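Quinoline 2-oxidoreductase large subunit (Pseudomonas putida, PDB 1T3Q) carries the molybdenum cofactor of a molybdenum hydroxylase that oxidises quinoline at carbon 2. Local coordinates at residues B[200-205]-B[256-261]; B[520-525]-B[559-564]; B[453-458]-B[646-651]; B[674-679]-B[724-729]; B[178-183]-B[303-308]. All coordinates share one frame; numbering follows the deposited sequence.

Overall arrangement
Interactions 1 and 4 lie nearest the cofactors. Interaction 1 holds G256 beside the molybdenum centre, and interaction 4 carries Q678, V675 and I674, which line the pocket for the pterin cytosine dinucleotide. Their centres are 25 Å apart and their nearest atoms about 10 Å. Interaction 2 is a helix pair further out, about 14 Å from the dinucleotide at the side chain of V521; its centre is also 25 Å from that of interaction 4. Interactions 3 and 4 reach the same four-stranded sheet, through strands 454-467 and 636-649 and strand 722-726. Interaction 5 is remote: its centre is 44 Å from that of interaction 1 and 32 Å from that of interaction 3.

Interaction 1. Residues B[200-205]-B[256-261]; sequences PMETRG and GQKAHL. With SMO (dioxosulfidomolybdenum(VI) ion), chain O.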
# COMPACT_ATOMS: atom_id res chain seq x y z
N PRO B 200 18.50 13.54 -14.22
CA PRO B 200 18.09 12.13 -14.24
C PRO B 200 16.90 12.04 -15.20
O PRO B 200 16.17 13.01 -15.35
CB PRO B 200 17.69 11.87 -12.79
CG PRO B 200 17.14 13.21 -12.36
CD PRO B 200 18.17 14.16 -12.93
N MET B 201 16.69 10.89 -15.85
CA MET B 201 15.57 10.79 -16.78
C MET B 201 14.23 10.95 -16.07
O MET B 201 13.26 11.44 -16.66
CB MET B 201 15.62 9.48 -17.58
CG MET B 201 16.67 9.49 -18.68
SD MET B 201 16.46 10.85 -19.88
CE MET B 201 17.53 12.11 -19.14
N GLU B 202 14.16 10.53 -14.81
CA GLU B 202 12.95 10.72 -14.02
C GLU B 202 13.19 11.96 -13.17
O GLU B 202 14.19 12.04 -12.45
CB GLU B 202 12.69 9.54 -13.07
CG GLU B 202 11.54 9.81 -12.11
CD GLU B 202 11.57 8.90 -10.89
OE1 GLU B 202 12.63 8.82 -10.23
OE2 GLU B 202 10.53 8.29 -10.58
N THR B 203 12.29 12.93 -13.24
CA THR B 203 12.46 14.15 -12.45
C THR B 203 12.10 13.87 -11.00
O THR B 203 11.76 12.74 -10.64
CB THR B 203 11.54 15.27 -12.98
OG1 THR B 203 10.18 14.83 -12.94
CG2 THR B 203 11.92 15.65 -14.41
N ARG B 204 12.16 14.90 -10.16
CA ARG B 204 11.82 14.72 -8.75
C ARG B 204 10.32 14.62 -8.56
O ARG B 204 9.53 15.12 -9.38
CB ARG B 204 12.36 15.89 -7.92
CG ARG B 204 13.87 16.05 -7.98
CD ARG B 204 14.29 17.34 -7.28
NE ARG B 204 13.60 18.50 -7.84
CZ ARG B 204 13.58 19.69 -7.26
NH1 ARG B 204 12.93 20.70 -7.84
NH2 ARG B 204 14.19 19.89 -6.10
N GLY B 205 9.92 13.98 -7.48
CA GLY B 205 8.51 13.83 -7.20
C GLY B 205 8.27 13.30 -5.80
O GLY B 205 9.15 12.67 -5.21
N GLY B 256 22.82 12.04 -6.92
CA GLY B 256 23.06 13.11 -5.97
C GLY B 256 21.94 14.13 -5.90
O GLY B 256 21.65 14.68 -4.83
N GLN B 257 21.28 14.39 -7.03
CA GLN B 257 20.20 15.37 -7.06
C GLN B 257 19.09 14.99 -6.09
O GLN B 257 18.47 15.86 -5.46
CB GLN B 257 19.62 15.50 -8.47
CG GLN B 257 18.68 16.69 -8.64
CD GLN B 257 17.96 16.68 -9.98
OE1 GLN B 257 16.94 16.02 -10.14
NE2 GLN B 257 18.51 17.41 -10.94
N LYS B 258 18.84 13.70 -5.96
CA LYS B 258 17.81 13.20 -5.08
C LYS B 258 18.36 12.87 -3.69
O LYS B 258 17.75 12.13 -2.92
CB LYS B 258 17.11 12.01 -5.74
CG LYS B 258 16.30 12.46 -6.96
CD LYS B 258 15.65 11.32 -7.73
CE LYS B 258 14.99 11.88 -8.99
NZ LYS B 258 14.60 10.81 -9.96
N ALA B 259 19.52 13.45 -3.39
CA ALA B 259 20.15 13.27 -2.10
C ALA B 259 20.12 14.63 -1.39
O ALA B 259 21.10 15.04 -0.77
CB ALA B 259 21.59 12.80 -2.26
N HIS B 260 19.00 15.32 -1.52
CA HIS B 260 18.79 16.62 -0.87
C HIS B 260 17.37 16.66 -0.37
O HIS B 260 16.51 15.89 -0.82
CB HIS B 260 18.94 17.80 -1.84
CG HIS B 260 20.28 17.89 -2.51
ND1 HIS B 260 20.52 17.34 -3.75
CD2 HIS B 260 21.43 18.49 -2.12
CE1 HIS B 260 21.77 17.60 -4.10
NE2 HIS B 260 22.34 18.29 -3.13
N LEU B 261 17.11 17.56 0.57
CA LEU B 261 15.75 17.73 1.07
C LEU B 261 15.19 18.82 0.17
O LEU B 261 15.79 19.89 0.04
CB LEU B 261 15.76 18.20 2.52
CG LEU B 261 14.35 18.39 3.09
CD1 LEU B 261 13.65 17.04 3.20
CD2 LEU B 261 14.43 19.05 4.46
S SMO O . 26.50 12.87 -5.60
MO SMO O . 26.22 10.87 -4.91
OM2 SMO O . 27.36 11.48 -3.75
OM1 SMO O . 24.65 10.96 -4.28
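K258 reaches E202 with its ammonium group and makes the tight part of this contact. K258 NZ donates to E202 O at 2.8 Å. The same K258 NZ forms a salt bridge with E202 OE1, also 2.8 Å, meeting that oxygen on the anti side and 24° out of the carboxylate plane. A third acceptor is G253 O. The lysine chain is fully extended (chi2 to chi4 all within 15° of 180°), which carries NZ across to the 200-205 loop. E202 OE1 is itself held by G252 N. The other part is looser, van der Waals packing: the Q257 side chain crosses P200 at about a right angle, with Q257 CD 3.9 Å from P200 CD. R204 sends its guanidinium to E283 instead. The contact has no solvent side, since every touching residue is buried; F109 of the small subunit packs on E202. G256 opens a type I turn to A259. It has no side chain, and G256 CA lies 3.2 Å from OM1 of the molybdenum group. A methionine in place of K258 would probably leave the E202 carboxylate without its countercharge and the two loops less firmly joined. The chemistry implies that one buried lysine, its charge probably balanced by E202, ties the turn beside molybdenum to the 200-205 loop, where M201 touches the iron-sulfur cluster.

Interaction 2. Residues B[520-525]-B[559-564]; sequences DVLGVP and RAASIV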
# COMPACT_ATOMS: atom_id res chain seq x y z
N ASP B 520 26.48 -14.60 1.56
CA ASP B 520 27.82 -15.04 1.95
C ASP B 520 28.07 -15.04 3.45
O ASP B 520 28.73 -15.94 3.97
CB ASP B 520 28.88 -14.20 1.23
CG ASP B 520 29.07 -14.63 -0.22
OD1 ASP B 520 29.93 -14.06 -0.92
OD2 ASP B 520 28.34 -15.55 -0.65
N VAL B 521 27.54 -14.03 4.14
CA VAL B 521 27.73 -13.96 5.59
C VAL B 521 27.06 -15.14 6.28
O VAL B 521 27.64 -15.76 7.17
CB VAL B 521 27.16 -12.64 6.18
CG1 VAL B 521 27.24 -12.69 7.70
CG2 VAL B 521 27.95 -11.45 5.67
N LEU B 522 25.84 -15.47 5.86
CA LEU B 522 25.09 -16.57 6.47
C LEU B 522 25.33 -17.93 5.82
O LEU B 522 24.80 -18.94 6.28
CB LEU B 522 23.59 -16.24 6.47
CG LEU B 522 23.18 -15.13 7.45
CD1 LEU B 522 21.76 -14.68 7.20
CD2 LEU B 522 23.34 -15.64 8.88
N GLY B 523 26.12 -17.97 4.75
CA GLY B 523 26.41 -19.23 4.09
C GLY B 523 25.24 -19.89 3.39
O GLY B 523 25.11 -21.11 3.40
N VAL B 524 24.37 -19.08 2.78
CA VAL B 524 23.21 -19.59 2.07
C VAL B 524 23.17 -19.02 0.66
O VAL B 524 23.83 -18.03 0.36
CB VAL B 524 21.89 -19.21 2.78
CG1 VAL B 524 21.83 -19.85 4.15
CG2 VAL B 524 21.76 -17.70 2.87
N PRO B 525 22.38 -19.64 -0.24
CA PRO B 525 22.28 -19.16 -1.62
C PRO B 525 21.67 -17.76 -1.63
O PRO B 525 20.78 -17.46 -0.84
CB PRO B 525 21.34 -20.18 -2.28
CG PRO B 525 21.51 -21.41 -1.45
CD PRO B 525 21.60 -20.88 -0.05
N ARG B 559 27.24 -6.90 10.32
CA ARG B 559 27.04 -6.90 11.77
C ARG B 559 25.73 -7.56 12.20
O ARG B 559 25.72 -8.40 13.10
CB ARG B 559 27.05 -5.47 12.32
CG ARG B 559 28.42 -4.79 12.41
CD ARG B 559 28.37 -3.71 13.49
NE ARG B 559 28.09 -4.30 14.80
CZ ARG B 559 27.48 -3.69 15.81
NH1 ARG B 559 27.29 -4.35 16.95
NH2 ARG B 559 27.05 -2.44 15.70
N ALA B 560 24.63 -7.16 11.57
CA ALA B 560 23.33 -7.71 11.93
C ALA B 560 23.27 -9.21 11.65
O ALA B 560 22.79 -9.99 12.48
CB ALA B 560 22.23 -6.99 11.16
N ALA B 561 23.78 -9.62 10.49
CA ALA B 561 23.77 -11.04 10.13
C ALA B 561 24.66 -11.84 11.07
O ALA B 561 24.36 -12.99 11.40
CB ALA B 561 24.26 -11.21 8.69
N SER B 562 25.75 -11.23 11.53
CA SER B 562 26.68 -11.90 12.44
C SER B 562 26.00 -12.23 13.76
O SER B 562 26.21 -13.31 14.31
CB SER B 562 27.90 -11.01 12.69
OG SER B 562 28.77 -11.63 13.63
N ILE B 563 25.20 -11.31 14.27
CA ILE B 563 24.51 -11.53 15.53
C ILE B 563 23.65 -12.78 15.48
O ILE B 563 23.71 -13.63 16.38
CB ILE B 563 23.63 -10.33 15.92
CG1 ILE B 563 24.50 -9.10 16.16
CG2 ILE B 563 22.80 -10.67 17.16
CD1 ILE B 563 23.72 -7.83 16.35
N VAL B 564 22.84 -12.91 14.44
CA VAL B 564 21.98 -14.08 14.34
C VAL B 564 22.78 -15.32 13.93
O VAL B 564 22.46 -16.43 14.34
CB VAL B 564 20.80 -13.83 13.37
CG1 VAL B 564 19.91 -12.74 13.95
CG2 VAL B 564 21.30 -13.44 11.99
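Next to V521, which packs on A561, the carboxylate oxygen D520 OD1 accepts two hydrogen bonds, from the backbone N atoms of K12 and I14. D520 OD2 takes S13 N. The N-terminal chain thus grips the end of helix 510-522. The contact with helix 549-576 is itself apolar and small. V521 CG1 meets A561 CB at 3.5 Å, a close methyl-to-methyl approach. CG1 stands anti to the backbone N (chi1 174°), and this turns it onto the alanine methyl. The methyl of A561 lets the two helices come close: the CA atoms of V521 and A561 are 6.7 Å apart. L522 adds a second, looser point. L522 CD2 lies 3.8 Å from A561 O. It also meets V564 CG2. G523 then ends the helix in a Schellman motif. It has positive phi (67°). G523 N makes a weak bond to D520 O at 3.4 Å, and V524 N bonds back to the residue before D520. V521 O is taken by R565 NH2, a polar tie to the partner helix just beyond V564. R559 reaches further, to E5 and to D621 of the second subunit. Both helices rest on the four-stranded sheet of this region. L522 touches V489 of strand 486-491 and V497 of strand 497-501, while V564 touches I491 and also A626 of strand 625-629.

Interaction 3. Residues B[453-458]-B[646-651]; sequences GKYLGL and VEIDAS
Strands 454-458 and 646-649 run antiparallel at 159°, with Y455-I648 and G457-V646 as the hydrogen-bonded pairs. They form one edge of a four-stranded mixed sheet, in which 454-467 is an outermost strand within the chain. The bond from Y455 N to I648 O is short and nearly straight, 2.7 Å and 178°. K454, L456, E647 and D649 share one face. There K454 NZ forms a salt bridge with D649 OD1 at 2.7 Å, on the anti side of the carboxylate. The bend at chi2 (-71°) brings the lysine chain past E647. E647 OE2 is 3.7 Å from K454 NZ, a long salt bridge. E647 has its stronger partner in R656 of the next strand. L456 CD1 packs on E647 CB at 3.6 Å. Y455, V646 and I648 occupy the other face, which helix 744-761 covers. At the end of the pair, A650 CB sits over one face of the Y455 ring in a CH-pi contact, 4.0 Å from the centroid. The ring also meets H763 edge-to-face. A650 N closes the pairing by donating to G453 O. One water donates to both G453 O (2.9 Å) and D649 OD1 (3.0 Å).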
# COMPACT_ATOMS: atom_id res chain seq x y z
N GLY B 453 43.73 16.57 -41.30
CA GLY B 453 43.11 17.73 -40.67
C GLY B 453 42.38 17.39 -39.38
O GLY B 453 41.36 17.99 -39.06
N LYS B 454 42.91 16.41 -38.65
CA LYS B 454 42.31 15.99 -37.39
C LYS B 454 43.34 16.09 -36.27
O LYS B 454 44.48 15.67 -36.42
CB LYS B 454 41.84 14.54 -37.49
CG LYS B 454 40.83 14.27 -38.60
CD LYS B 454 39.47 14.87 -38.29
CE LYS B 454 38.43 14.42 -39.30
NZ LYS B 454 37.07 14.88 -38.93
N TYR B 455 42.92 16.66 -35.14
CA TYR B 455 43.80 16.81 -33.99
C TYR B 455 43.47 15.70 -32.99
O TYR B 455 42.41 15.71 -32.37
CB TYR B 455 43.58 18.17 -33.33
CG TYR B 455 43.87 19.36 -34.24
CD1 TYR B 455 43.15 20.55 -34.10
CD2 TYR B 455 44.86 19.30 -35.21
CE1 TYR B 455 43.43 21.65 -34.91
CE2 TYR B 455 45.15 20.39 -36.02
CZ TYR B 455 44.43 21.57 -35.86
OH TYR B 455 44.71 22.65 -36.66
N LEU B 456 44.38 14.74 -32.84
CA LEU B 456 44.15 13.63 -31.92
C LEU B 456 44.89 13.91 -30.62
O LEU B 456 46.02 14.39 -30.63
CB LEU B 456 44.64 12.33 -32.55
CG LEU B 456 43.94 11.04 -32.12
CD1 LEU B 456 42.48 11.07 -32.56
CD2 LEU B 456 44.66 9.85 -32.74
N GLY B 457 44.25 13.60 -29.49
CA GLY B 457 44.89 13.84 -28.21
C GLY B 457 44.61 12.76 -27.18
O GLY B 457 43.52 12.20 -27.14
N LEU B 458 45.61 12.47 -26.36
CA LEU B 458 45.49 11.48 -25.31
C LEU B 458 45.47 12.21 -23.97
O LEU B 458 46.29 13.09 -23.73
CB LEU B 458 46.70 10.53 -25.33
CG LEU B 458 46.81 9.57 -24.14
CD1 LEU B 458 45.66 8.58 -24.16
CD2 LEU B 458 48.15 8.84 -24.20
N VAL B 646 40.66 11.73 -27.86
CA VAL B 646 39.68 12.57 -28.53
C VAL B 646 40.21 13.00 -29.89
O VAL B 646 41.43 13.12 -30.08
CB VAL B 646 39.35 13.86 -27.72
CG1 VAL B 646 38.83 13.49 -26.34
CG2 VAL B 646 40.57 14.75 -27.63
N GLU B 647 39.30 13.22 -30.82
CA GLU B 647 39.66 13.66 -32.16
C GLU B 647 38.92 14.96 -32.42
O GLU B 647 37.69 15.01 -32.30
CB GLU B 647 39.25 12.62 -33.20
CG GLU B 647 39.41 13.12 -34.63
CD GLU B 647 38.79 12.18 -35.65
OE1 GLU B 647 39.41 11.13 -35.95
OE2 GLU B 647 37.69 12.48 -36.15
N ILE B 648 39.66 16.00 -32.77
CA ILE B 648 39.07 17.30 -33.06
C ILE B 648 39.28 17.64 -34.54
O ILE B 648 40.39 17.56 -35.04
CB ILE B 648 39.74 18.40 -32.22
CG1 ILE B 648 39.56 18.11 -30.73
CG2 ILE B 648 39.14 19.76 -32.57
CD1 ILE B 648 40.34 19.05 -29.83
N ASP B 649 38.20 18.01 -35.22
CA ASP B 649 38.28 18.37 -36.63
C ASP B 649 38.85 19.78 -36.72
O ASP B 649 38.30 20.71 -36.15
CB ASP B 649 36.88 18.34 -37.27
CG ASP B 649 36.93 18.52 -38.77
OD1 ASP B 649 37.21 17.53 -39.48
OD2 ASP B 649 36.69 19.65 -39.25
N ALA B 650 39.96 19.94 -37.45
CA ALA B 650 40.60 21.25 -37.57
C ALA B 650 39.75 22.32 -38.25
O ALA B 650 39.96 23.51 -38.02
CB ALA B 650 41.93 21.10 -38.31
N SER B 651 38.79 21.91 -39.07
CA SER B 651 37.95 22.87 -39.78
C SER B 651 36.61 23.17 -39.12
O SER B 651 36.13 24.30 -39.17
CB SER B 651 37.71 22.40 -41.22
OG SER B 651 38.91 22.42 -41.96
O HOH W 1 39.44 18.63 -41.07

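Interaction 4. Residues B[674-679]-B[724-729]; sequences IVEGQI and IRHLET. With MCN (pterin cytosine dinucleotide), chain N.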
# COMPACT_ATOMS: atom_id res chain seq x y z
N ILE B 674 27.84 -5.28 -12.49
CA ILE B 674 27.25 -4.04 -11.99
C ILE B 674 28.30 -2.95 -11.85
O ILE B 674 28.04 -1.79 -12.18
CB ILE B 674 26.52 -4.30 -10.65
CG1 ILE B 674 25.20 -5.02 -10.94
CG2 ILE B 674 26.26 -2.99 -9.91
CD1 ILE B 674 24.47 -5.53 -9.72
N VAL B 675 29.50 -3.31 -11.38
CA VAL B 675 30.57 -2.33 -11.24
C VAL B 675 30.93 -1.73 -12.59
O VAL B 675 31.14 -0.52 -12.71
CB VAL B 675 31.84 -2.97 -10.60
CG1 VAL B 675 33.00 -2.00 -10.67
CG2 VAL B 675 31.56 -3.36 -9.17
N GLU B 676 31.01 -2.56 -13.63
CA GLU B 676 31.36 -2.02 -14.94
C GLU B 676 30.24 -1.13 -15.46
O GLU B 676 30.50 -0.16 -16.16
CB GLU B 676 31.68 -3.14 -15.94
CG GLU B 676 33.00 -3.85 -15.61
CD GLU B 676 33.60 -4.58 -16.80
OE1 GLU B 676 32.97 -4.60 -17.88
OE2 GLU B 676 34.72 -5.12 -16.66
N GLY B 677 29.00 -1.46 -15.11
CA GLY B 677 27.89 -0.63 -15.53
C GLY B 677 28.04 0.75 -14.91
O GLY B 677 27.80 1.77 -15.55
N GLN B 678 28.47 0.79 -13.65
CA GLN B 678 28.68 2.04 -12.93
C GLN B 678 29.80 2.86 -13.56
O GLN B 678 29.73 4.08 -13.64
CB GLN B 678 29.02 1.75 -11.46
CG GLN B 678 27.85 1.20 -10.66
CD GLN B 678 26.76 2.23 -10.48
OE1 GLN B 678 26.96 3.25 -9.82
NE2 GLN B 678 25.59 1.97 -11.07
N ILE B 679 30.85 2.16 -14.01
CA ILE B 679 31.98 2.82 -14.64
C ILE B 679 31.57 3.43 -15.99
O ILE B 679 31.90 4.58 -16.28
CB ILE B 679 33.15 1.83 -14.87
CG1 ILE B 679 33.79 1.47 -13.52
CG2 ILE B 679 34.18 2.45 -15.79
CD1 ILE B 679 34.80 0.32 -13.62
N ILE B 724 37.67 -1.74 -19.93
CA ILE B 724 37.88 -1.70 -18.49
C ILE B 724 38.73 -2.84 -17.96
O ILE B 724 38.57 -3.98 -18.37
CB ILE B 724 36.53 -1.80 -17.75
CG1 ILE B 724 35.60 -0.68 -18.20
CG2 ILE B 724 36.76 -1.76 -16.24
CD1 ILE B 724 34.18 -0.82 -17.65
N ARG B 725 39.62 -2.51 -17.03
CA ARG B 725 40.45 -3.52 -16.39
C ARG B 725 40.31 -3.29 -14.88
O ARG B 725 40.08 -2.16 -14.43
CB ARG B 725 41.91 -3.41 -16.86
CG ARG B 725 42.10 -3.95 -18.28
CD ARG B 725 41.71 -5.42 -18.34
NE ARG B 725 41.66 -5.98 -19.69
N HIS B 726 40.43 -4.37 -14.11
CA HIS B 726 40.26 -4.29 -12.66
C HIS B 726 41.47 -4.75 -11.84
O HIS B 726 42.23 -5.64 -12.25
CB HIS B 726 39.07 -5.15 -12.23
CG HIS B 726 37.80 -4.86 -12.97
ND1 HIS B 726 36.93 -3.87 -12.59
CD2 HIS B 726 37.26 -5.43 -14.07
CE1 HIS B 726 35.90 -3.84 -13.42
NE2 HIS B 726 36.08 -4.78 -14.33
N LEU B 727 41.62 -4.13 -10.67
CA LEU B 727 42.66 -4.47 -9.71
C LEU B 727 41.90 -4.53 -8.39
O LEU B 727 40.92 -3.80 -8.22
CB LEU B 727 43.74 -3.39 -9.64
CG LEU B 727 44.62 -3.19 -10.88
CD1 LEU B 727 45.59 -2.04 -10.63
CD2 LEU B 727 45.37 -4.48 -11.19
N GLU B 728 42.30 -5.40 -7.48
CA GLU B 728 41.61 -5.50 -6.20
C GLU B 728 42.54 -5.45 -4.99
O GLU B 728 43.39 -6.32 -4.80
CB GLU B 728 40.77 -6.79 -6.13
CG GLU B 728 39.60 -6.82 -7.12
CD GLU B 728 38.70 -8.03 -6.94
OE1 GLU B 728 39.22 -9.16 -6.88
OE2 GLU B 728 37.47 -7.86 -6.87
N THR B 729 42.37 -4.41 -4.19
CA THR B 729 43.14 -4.24 -2.97
C THR B 729 42.07 -4.16 -1.88
O THR B 729 41.49 -3.10 -1.63
CB THR B 729 43.96 -2.94 -2.99
OG1 THR B 729 44.77 -2.91 -4.17
CG2 THR B 729 44.88 -2.87 -1.76
N1 MCN N . 29.49 -2.30 -6.18
C2 MCN N . 29.97 -3.65 -6.20
N3 MCN N . 31.20 -3.81 -5.58
C4 MCN N . 31.96 -2.81 -4.98
C5 MCN N . 31.42 -1.44 -5.00
C6 MCN N . 30.21 -1.19 -5.58
O2 MCN N . 29.33 -4.53 -6.74
N4 MCN N . 33.11 -3.08 -4.41
C1' MCN N . 28.08 -2.09 -6.84
C2D MCN N . 26.91 -2.06 -5.74
O2' MCN N . 25.69 -2.65 -6.30
C3' MCN N . 26.81 -0.59 -5.39
C4D MCN N . 27.05 0.13 -6.70
O4D MCN N . 27.92 -0.80 -7.50
O3' MCN N . 25.47 -0.30 -4.85
C5' MCN N . 27.57 1.59 -6.57
O5' MCN N . 28.68 1.52 -5.72
PA MCN N . 28.86 2.36 -4.39
O1A MCN N . 28.74 1.38 -3.27
O2A MCN N . 30.13 3.16 -4.62
O3A MCN N . 27.77 3.56 -4.21
PB MCN N . 26.23 3.52 -3.79
O1B MCN N . 26.11 4.29 -2.51
O2B MCN N . 25.68 2.13 -3.81
O3B MCN N . 25.50 4.31 -4.98
C10 MCN N . 25.47 5.72 -5.00
C9' MCN N . 26.45 6.13 -6.05
C8' MCN N . 26.33 7.67 -6.12
S8' MCN N . 26.79 8.53 -4.62
C7' MCN N . 25.96 8.39 -7.18
S7' MCN N . 25.81 10.17 -7.22
C6' MCN N . 25.54 7.62 -8.47
C7 MCN N . 26.22 6.28 -8.54
O9' MCN N . 25.99 5.53 -7.35
N5' MCN N . 24.01 7.65 -8.48
C4A MCN N . 23.56 6.64 -9.41
N8' MCN N . 25.69 5.48 -9.70
C4B MCN N . 24.31 5.64 -10.04
N1' MCN N . 23.82 4.66 -10.95
C2' MCN N . 22.49 4.75 -11.21
N2' MCN N . 21.98 3.85 -12.08
N3' MCN N . 21.66 5.68 -10.61
C4' MCN N . 22.09 6.69 -9.67
O4' MCN N . 21.30 7.46 -9.20
O HOH W 2 36.58 -5.95 -18.33
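E676 on the helix and H726 on the strand are joined by a short hydrogen bond in which the carboxylate uses its anti lone pair. H726 NE2 donates to E676 OE2 at 2.7 Å and 164°. OE2 lies near the H726 ring plane, at its edge, and the carboxylate is nearly coplanar with the ring (20°). A water also donates to OE2 and to I724 O. E676 OE1 makes a salt bridge with R680. An alanine in place of E676 would probably leave both H726 NE2 and R680 without their acidic mate. The apolar part lies beside this bond. I724 CD1 lies against E676 CB at 3.8 Å and meets I679 CG2 at the same distance, the two isoleucines tip to tip. Other side chains of the helix serve the cofactor. Q678 NE2 donates to N1' of the pterin at 3.2 Å; the bend at chi2 (-68°) helps turn its amide there. V675 CG2 lies 3.4 Å from C2 of the cytosine. Helix 672-692 therefore stands between the dinucleotide and the sheet. Strand 722-726 is an outermost strand of that sheet, next to strand 655-665, where I679 also packs on A662 and E664, and helix 426-437 covers R725 and L727.

Interaction 5. Residues B[178-183]-B[303-308]; sequences PIFASS and GLAFDG
The ring of F180 has the methyl of A305 over one face and the backbone of G303 and L304 at its edge. A305 CB stands 4.0 Å from the ring centroid and only 12° off its normal, a CH-pi contact. In the ring plane, F180 CZ is 3.5 Å from G303 C, and F180 CE2 is 3.6 Å from L304 N. G303 brings only backbone to this edge, where the approach is close. F180 also makes a cation-pi contact with R188. A305 CB is met by two more side chains. I179 CG2 and S183 OG each lie 3.8 Å from A305 CB. The serine's chi1 of 60° sets OG between its own N and carbonyl carbon, and there it bonds to G185 O. S183 CB rests 3.7 Å from F306 O. The helix end is tied by I179 O, which accepts from both S182 N and S183 N. Helix segment 178-182 crosses strand segment 303-306 at 60°, axes 8.1 Å apart at closest approach. Strand 298-306 runs between 185-193 and 312-322, and I179 also packs on L313 and A314. The L304 and F306 side chains leave the strand away from short helix 177-182; they touch helix 375-393.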
# COMPACT_ATOMS: atom_id res chain seq x y z
N PRO B 178 58.36 31.91 -3.18
CA PRO B 178 59.76 31.62 -3.49
C PRO B 178 59.95 30.30 -4.23
O PRO B 178 60.89 30.15 -5.02
CB PRO B 178 60.43 31.63 -2.12
CG PRO B 178 59.32 31.27 -1.18
CD PRO B 178 58.15 32.04 -1.73
N ILE B 179 59.07 29.33 -4.01
CA ILE B 179 59.19 28.05 -4.70
C ILE B 179 58.88 28.24 -6.19
O ILE B 179 59.62 27.78 -7.05
CB ILE B 179 58.25 26.98 -4.09
CG1 ILE B 179 58.68 26.69 -2.65
CG2 ILE B 179 58.30 25.70 -4.93
CD1 ILE B 179 57.81 25.67 -1.91
N PHE B 180 57.78 28.93 -6.49
CA PHE B 180 57.41 29.17 -7.88
C PHE B 180 58.42 30.07 -8.57
O PHE B 180 58.60 30.00 -9.78
CB PHE B 180 56.02 29.82 -7.97
CG PHE B 180 54.90 28.84 -7.84
CD1 PHE B 180 54.40 28.50 -6.58
CD2 PHE B 180 54.37 28.21 -8.96
CE1 PHE B 180 53.40 27.54 -6.45
CE2 PHE B 180 53.38 27.25 -8.84
CZ PHE B 180 52.89 26.91 -7.59
N ALA B 181 59.10 30.90 -7.79
CA ALA B 181 60.09 31.80 -8.35
C ALA B 181 61.42 31.13 -8.68
O ALA B 181 62.13 31.58 -9.58
CB ALA B 181 60.33 32.96 -7.39
N SER B 182 61.75 30.04 -7.99
CA SER B 182 63.03 29.37 -8.21
C SER B 182 62.98 27.96 -8.78
O SER B 182 64.02 27.43 -9.19
CB SER B 182 63.83 29.34 -6.91
OG SER B 182 64.11 30.65 -6.45
N SER B 183 61.81 27.34 -8.80
CA SER B 183 61.69 25.98 -9.33
C SER B 183 62.10 25.91 -10.79
O SER B 183 61.98 26.89 -11.53
CB SER B 183 60.25 25.47 -9.17
OG SER B 183 59.34 26.29 -9.88
N GLY B 303 48.31 26.24 -9.45
CA GLY B 303 49.69 26.38 -9.88
C GLY B 303 50.47 25.18 -9.37
O GLY B 303 50.26 24.74 -8.24
N LEU B 304 51.35 24.65 -10.20
CA LEU B 304 52.16 23.50 -9.83
C LEU B 304 53.62 23.80 -10.12
O LEU B 304 53.97 24.20 -11.23
CB LEU B 304 51.72 22.26 -10.62
CG LEU B 304 52.48 20.95 -10.40
CD1 LEU B 304 52.27 20.46 -8.97
CD2 LEU B 304 51.98 19.90 -11.39
N ALA B 305 54.47 23.64 -9.12
CA ALA B 305 55.90 23.88 -9.27
C ALA B 305 56.57 22.52 -9.25
O ALA B 305 56.16 21.63 -8.51
CB ALA B 305 56.41 24.74 -8.12
N PHE B 306 57.61 22.34 -10.07
CA PHE B 306 58.30 21.06 -10.13
C PHE B 306 59.77 21.21 -10.49
O PHE B 306 60.18 22.23 -11.04
CB PHE B 306 57.59 20.15 -11.14
CG PHE B 306 57.34 20.79 -12.48
CD1 PHE B 306 58.26 20.66 -13.52
CD2 PHE B 306 56.18 21.53 -12.70
CE1 PHE B 306 58.02 21.26 -14.76
CE2 PHE B 306 55.94 22.13 -13.93
CZ PHE B 306 56.86 22.00 -14.97
N ASP B 307 60.57 20.20 -10.16
CA ASP B 307 61.99 20.27 -10.46
C ASP B 307 62.30 19.70 -11.85
O ASP B 307 61.40 19.25 -12.57
CB ASP B 307 62.81 19.57 -9.36
CG ASP B 307 62.69 18.05 -9.39
OD1 ASP B 307 63.14 17.41 -8.41
OD2 ASP B 307 62.17 17.48 -10.37
N GLY B 308 63.58 19.73 -12.22
CA GLY B 308 64.00 19.26 -13.53
C GLY B 308 63.67 17.82 -13.85
O GLY B 308 63.73 17.42 -15.01